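Local structure of FAA hydrolase family protein (Pseudomonas aeruginosa, 6J5Y) at residues 115-118 and 119-122; 165-168 and 169-172. The protein probably hydrolyses fumarylpyruvate as a member of the FAH superfamily, binding a manganese ion and pyruvate in its active site. All blocks are in the same frame, centred on the assembly; numbering follows the deposited sequence.

Both interactions are local contacts within one continuous run of chain, and neither joins distant parts of the fold. Interaction 1 covers the passage from strand 105-116 into helix 117-126, with the side chain of R117 about 5 Å from the bound pyruvate; four of its eight touching residues are buried. Interaction 2 lies on strand 166-172, outermost in its five-stranded sheet within the chain, and three of its four touching residues are exposed. Helical backbone bonds, an aspartate-to-amide bond in the first turn and a charged-to-neutral arginine–glutamine bond hold the first, whereas a lone surface salt bridge spans the second. Their centres are 22 Å apart, and their nearest atoms, about 8 Å apart, do not touch.

Interaction 1: 115-118 and 119-122; sequences TRRD and LQMR
D118 OD1 takes the amide N-H of L119 at 2.8 Å and a hydrogen bond from T76, so two groups grip this oxygen in the first turn of helix 117-126. L119 N comes to it on the anti side, 29° out of the carboxylate plane, through a bent bond. CG of D118 lies between the backbone N and the carbonyl carbon (chi1 46°), which folds the acid back toward the amide of the next residue; G77 N holds the other oxygen.

R116 is the N-cap, where strand 105-116 gives way to the helix, and its O accepts Q120 N at 3.0 Å as the first helical bond. M121 N to R117 O, at 2.8 Å, and R122 N to D118 O continue the i to i+4 pattern. CD1 of L119 lies over one face of the R116 guanidinium at its NE end, while NH1 bonds to I132 O and NH2 to S74 O.

On another side of the helix, R117 and Q120 run side by side. R117 NH2 forms a salt bridge with E82, a manganese ligand that also lines the pyruvate pocket, making R117 a second-shell residue of the active site. R117 NH1 donates to Q120 OE1 at 3.1 Å, nearly straight and in the guanidinium plane but above the carbonyl plane of the amide, while T115 CG2 sits 3.7 Å above the R117 guanidinium plane, displaced toward its rim.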
loop_
_atom_site.group_PDB
_atom_site.type_symbol
_atom_site.label_atom_id
_atom_site.label_comp_id
_atom_site.label_asym_id
_atom_site.label_seq_id
_atom_site.Cartn_x
_atom_site.Cartn_y
_atom_site.Cartn_z
ATOM N N THR A 115 1.024 9.882 2.637
ATOM C CA THR A 115 0.775 10.810 1.503
ATOM C C THR A 115 1.019 12.251 1.960
ATOM O O THR A 115 0.470 12.601 2.988
ATOM C CB THR A 115 -0.658 10.639 0.974
ATOM O OG1 THR A 115 -0.798 9.300 0.489
ATOM C CG2 THR A 115 -1.000 11.602 -0.137
ATOM N N ARG A 116 1.841 13.042 1.249
ATOM C CA ARG A 116 1.889 14.512 1.460
ATOM C C ARG A 116 0.722 15.054 0.649
ATOM O O ARG A 116 0.930 15.310 -0.524
ATOM C CB ARG A 116 3.258 15.084 1.090
ATOM C CG ARG A 116 4.374 14.469 1.926
ATOM C CD ARG A 116 5.704 15.157 1.814
ATOM N NE ARG A 116 6.398 14.879 0.569
ATOM C CZ ARG A 116 7.696 15.068 0.383
ATOM N NH1 ARG A 116 8.237 14.785 -0.789
ATOM N NH2 ARG A 116 8.449 15.526 1.372
ATOM N N ARG A 117 -0.477 15.079 1.229
ATOM C CA ARG A 117 -1.752 15.340 0.479
ATOM C C ARG A 117 -1.731 16.725 -0.202
ATOM O O ARG A 117 -2.213 16.818 -1.369
ATOM C CB ARG A 117 -2.954 15.181 1.415
ATOM C CG ARG A 117 -4.310 15.383 0.754
ATOM C CD ARG A 117 -4.708 14.245 -0.166
ATOM N NE ARG A 117 -4.908 13.044 0.628
ATOM C CZ ARG A 117 -4.871 11.786 0.187
ATOM N NH1 ARG A 117 -4.601 11.499 -1.080
ATOM N NH2 ARG A 117 -5.078 10.804 1.042
ATOM N N ASP A 118 -1.244 17.763 0.476
ATOM C CA ASP A 118 -1.098 19.144 -0.084
ATOM C C ASP A 118 -0.301 19.084 -1.394
ATOM O O ASP A 118 -0.829 19.579 -2.441
ATOM C CB ASP A 118 -0.529 20.162 0.920
ATOM C CG ASP A 118 0.690 19.721 1.729
ATOM O OD1 ASP A 118 1.259 18.649 1.438
ATOM O OD2 ASP A 118 1.055 20.453 2.672
ATOM N N LEU A 119 0.864 18.433 -1.375
ATOM C CA LEU A 119 1.721 18.257 -2.584
ATOM C C LEU A 119 0.986 17.431 -3.648
ATOM O O LEU A 119 0.983 17.852 -4.826
ATOM C CB LEU A 119 3.057 17.607 -2.201
ATOM C CG LEU A 119 3.946 18.403 -1.245
ATOM C CD1 LEU A 119 5.324 17.755 -1.130
ATOM C CD2 LEU A 119 4.074 19.866 -1.676
ATOM N N GLN A 120 0.414 16.286 -3.275
ATOM C CA GLN A 120 -0.284 15.410 -4.244
ATOM C C GLN A 120 -1.399 16.203 -4.941
ATOM O O GLN A 120 -1.562 16.096 -6.183
ATOM C CB GLN A 120 -0.814 14.165 -3.525
ATOM C CG GLN A 120 -1.636 13.255 -4.438
ATOM C CD GLN A 120 -3.120 13.488 -4.285
ATOM O OE1 GLN A 120 -3.625 13.624 -3.173
ATOM N NE2 GLN A 120 -3.830 13.555 -5.398
ATOM N N MET A 121 -2.168 16.958 -4.172
ATOM C CA MET A 121 -3.348 17.693 -4.703
ATOM C C MET A 121 -2.863 18.853 -5.568
ATOM O O MET A 121 -3.476 19.076 -6.613
ATOM C CB MET A 121 -4.264 18.172 -3.574
ATOM C CG MET A 121 -5.053 17.029 -2.959
ATOM S SD MET A 121 -6.169 17.562 -1.617
ATOM C CE MET A 121 -7.375 18.463 -2.591
ATOM N N ARG A 122 -1.764 19.516 -5.206
ATOM C CA ARG A 122 -1.144 20.578 -6.054
ATOM C C ARG A 122 -0.706 19.991 -7.417
ATOM O O ARG A 122 -1.003 20.603 -8.472
ATOM C CB ARG A 122 -0.007 21.255 -5.294
ATOM C CG ARG A 122 0.593 22.463 -6.000
ATOM C CD ARG A 122 1.439 23.302 -5.062
ATOM N NE ARG A 122 2.828 22.855 -5.047
ATOM C CZ ARG A 122 3.732 23.163 -4.113
ATOM N NH1 ARG A 122 3.392 23.916 -3.075
ATOM N NH2 ARG A 122 4.972 22.706 -4.218
#

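Interaction 2: 165-168 and 169-172; sequences GEDR and QRSD
Q169 follows directly on R168, and together they form a classic beta bulge opposite L161 in the hairpin of strands 158-163 and 166-172. A chi1 of -52° sets Q169 CG beside its own backbone N, which leaves it 3.4 Å from R168 C; beyond CG the chain is extended and carries the buried amide inward. There OE1 accepts I83 N from strand 79-89 and NE2 donates to T203 OG1, linking strand 166-172, outermost in its sheet within the chain, to strand 79-89 and to a residue of the pyruvate pocket.

R170 comes next and points the other way, on the same side as D167, so the bulge leaves these two charged residues within range of each other along one strand. With CG anti to the backbone N (chi1 -179°) and a bend at chi3, the arginine reaches back toward the acid. Its NH2 donates to D167 OD1 at 3.3 Å in a salt bridge. The oxygen lies in the guanidinium plane, but NH2 meets it from above the carboxylate plane, and the two planes stand 71° apart. R170 NH2 is 3.9 Å from D167 OD2, so the bridge is not bidentate. A long bond to one oxygen between exposed residues is consistent with a modest attraction, probably screened by solvent.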
loop_
_atom_site.group_PDB
_atom_site.type_symbol
_atom_site.label_atom_id
_atom_site.label_comp_id
_atom_site.label_asym_id
_atom_site.label_seq_id
_atom_site.Cartn_x
_atom_site.Cartn_y
_atom_site.Cartn_z
ATOM N N GLY A 165 -7.095 5.448 18.972
ATOM C CA GLY A 165 -8.222 4.642 19.490
ATOM C C GLY A 165 -9.530 4.895 18.751
ATOM O O GLY A 165 -10.526 4.196 19.079
ATOM N N GLU A 166 -9.539 5.841 17.799
ATOM C CA GLU A 166 -10.746 6.321 17.065
ATOM C C GLU A 166 -10.741 5.682 15.676
ATOM O O GLU A 166 -9.744 5.853 14.962
ATOM C CB GLU A 166 -10.755 7.847 16.903
ATOM C CG GLU A 166 -10.774 8.632 18.206
ATOM C CD GLU A 166 -12.133 8.919 18.837
ATOM O OE1 GLU A 166 -13.145 8.955 18.088
ATOM O OE2 GLU A 166 -12.180 9.125 20.085
ATOM N N ASP A 167 -11.795 4.968 15.306
ATOM C CA ASP A 167 -11.907 4.392 13.945
ATOM C C ASP A 167 -11.947 5.559 12.963
ATOM O O ASP A 167 -12.611 6.570 13.257
ATOM C CB ASP A 167 -13.106 3.451 13.806
ATOM C CG ASP A 167 -12.883 2.164 14.571
ATOM O OD1 ASP A 167 -11.744 1.640 14.511
ATOM O OD2 ASP A 167 -13.839 1.704 15.241
ATOM N N ARG A 168 -11.193 5.436 11.881
ATOM C CA ARG A 168 -11.107 6.451 10.807
ATOM C C ARG A 168 -11.496 5.769 9.492
ATOM O O ARG A 168 -12.277 6.358 8.735
ATOM C CB ARG A 168 -9.716 7.086 10.851
ATOM C CG ARG A 168 -9.325 7.625 12.223
ATOM C CD ARG A 168 -10.158 8.787 12.750
ATOM N NE ARG A 168 -10.052 9.908 11.839
ATOM C CZ ARG A 168 -9.100 10.837 11.879
ATOM N NH1 ARG A 168 -9.084 11.793 10.969
ATOM N NH2 ARG A 168 -8.216 10.869 12.860
ATOM N N GLN A 169 -11.022 4.543 9.261
ATOM C CA GLN A 169 -11.393 3.740 8.068
ATOM C C GLN A 169 -11.866 2.358 8.507
ATOM O O GLN A 169 -11.217 1.731 9.354
ATOM C CB GLN A 169 -10.218 3.614 7.097
ATOM C CG GLN A 169 -9.603 4.950 6.749
ATOM C CD GLN A 169 -8.499 4.785 5.737
ATOM O OE1 GLN A 169 -7.362 4.455 6.093
ATOM N NE2 GLN A 169 -8.839 4.984 4.471
ATOM N N ARG A 170 -12.991 1.935 7.944
ATOM C CA ARG A 170 -13.585 0.594 8.139
ATOM C C ARG A 170 -14.368 0.248 6.875
ATOM O O ARG A 170 -15.384 0.906 6.587
ATOM C CB ARG A 170 -14.488 0.537 9.371
ATOM C CG ARG A 170 -15.083 -0.847 9.605
ATOM C CD ARG A 170 -15.452 -1.087 11.056
ATOM N NE ARG A 170 -14.335 -0.799 11.958
ATOM C CZ ARG A 170 -13.380 -1.663 12.336
ATOM N NH1 ARG A 170 -13.376 -2.920 11.922
ATOM N NH2 ARG A 170 -12.432 -1.260 13.160
ATOM N N SER A 171 -13.865 -0.717 6.124
ATOM C CA SER A 171 -14.504 -1.233 4.897
ATOM C C SER A 171 -14.146 -2.703 4.772
ATOM O O SER A 171 -13.712 -3.292 5.787
ATOM C CB SER A 171 -14.080 -0.424 3.698
ATOM O OG SER A 171 -14.644 -0.957 2.507
ATOM N N ASP A 172 -14.266 -3.245 3.565
ATOM C CA ASP A 172 -13.967 -4.657 3.242
ATOM C C ASP A 172 -13.251 -4.701 1.890
ATOM O O ASP A 172 -13.702 -4.012 0.941
ATOM C CB ASP A 172 -15.234 -5.514 3.230
ATOM C CG ASP A 172 -14.902 -6.979 3.379
ATOM O OD1 ASP A 172 -14.315 -7.546 2.440
ATOM O OD2 ASP A 172 -15.161 -7.522 4.466
#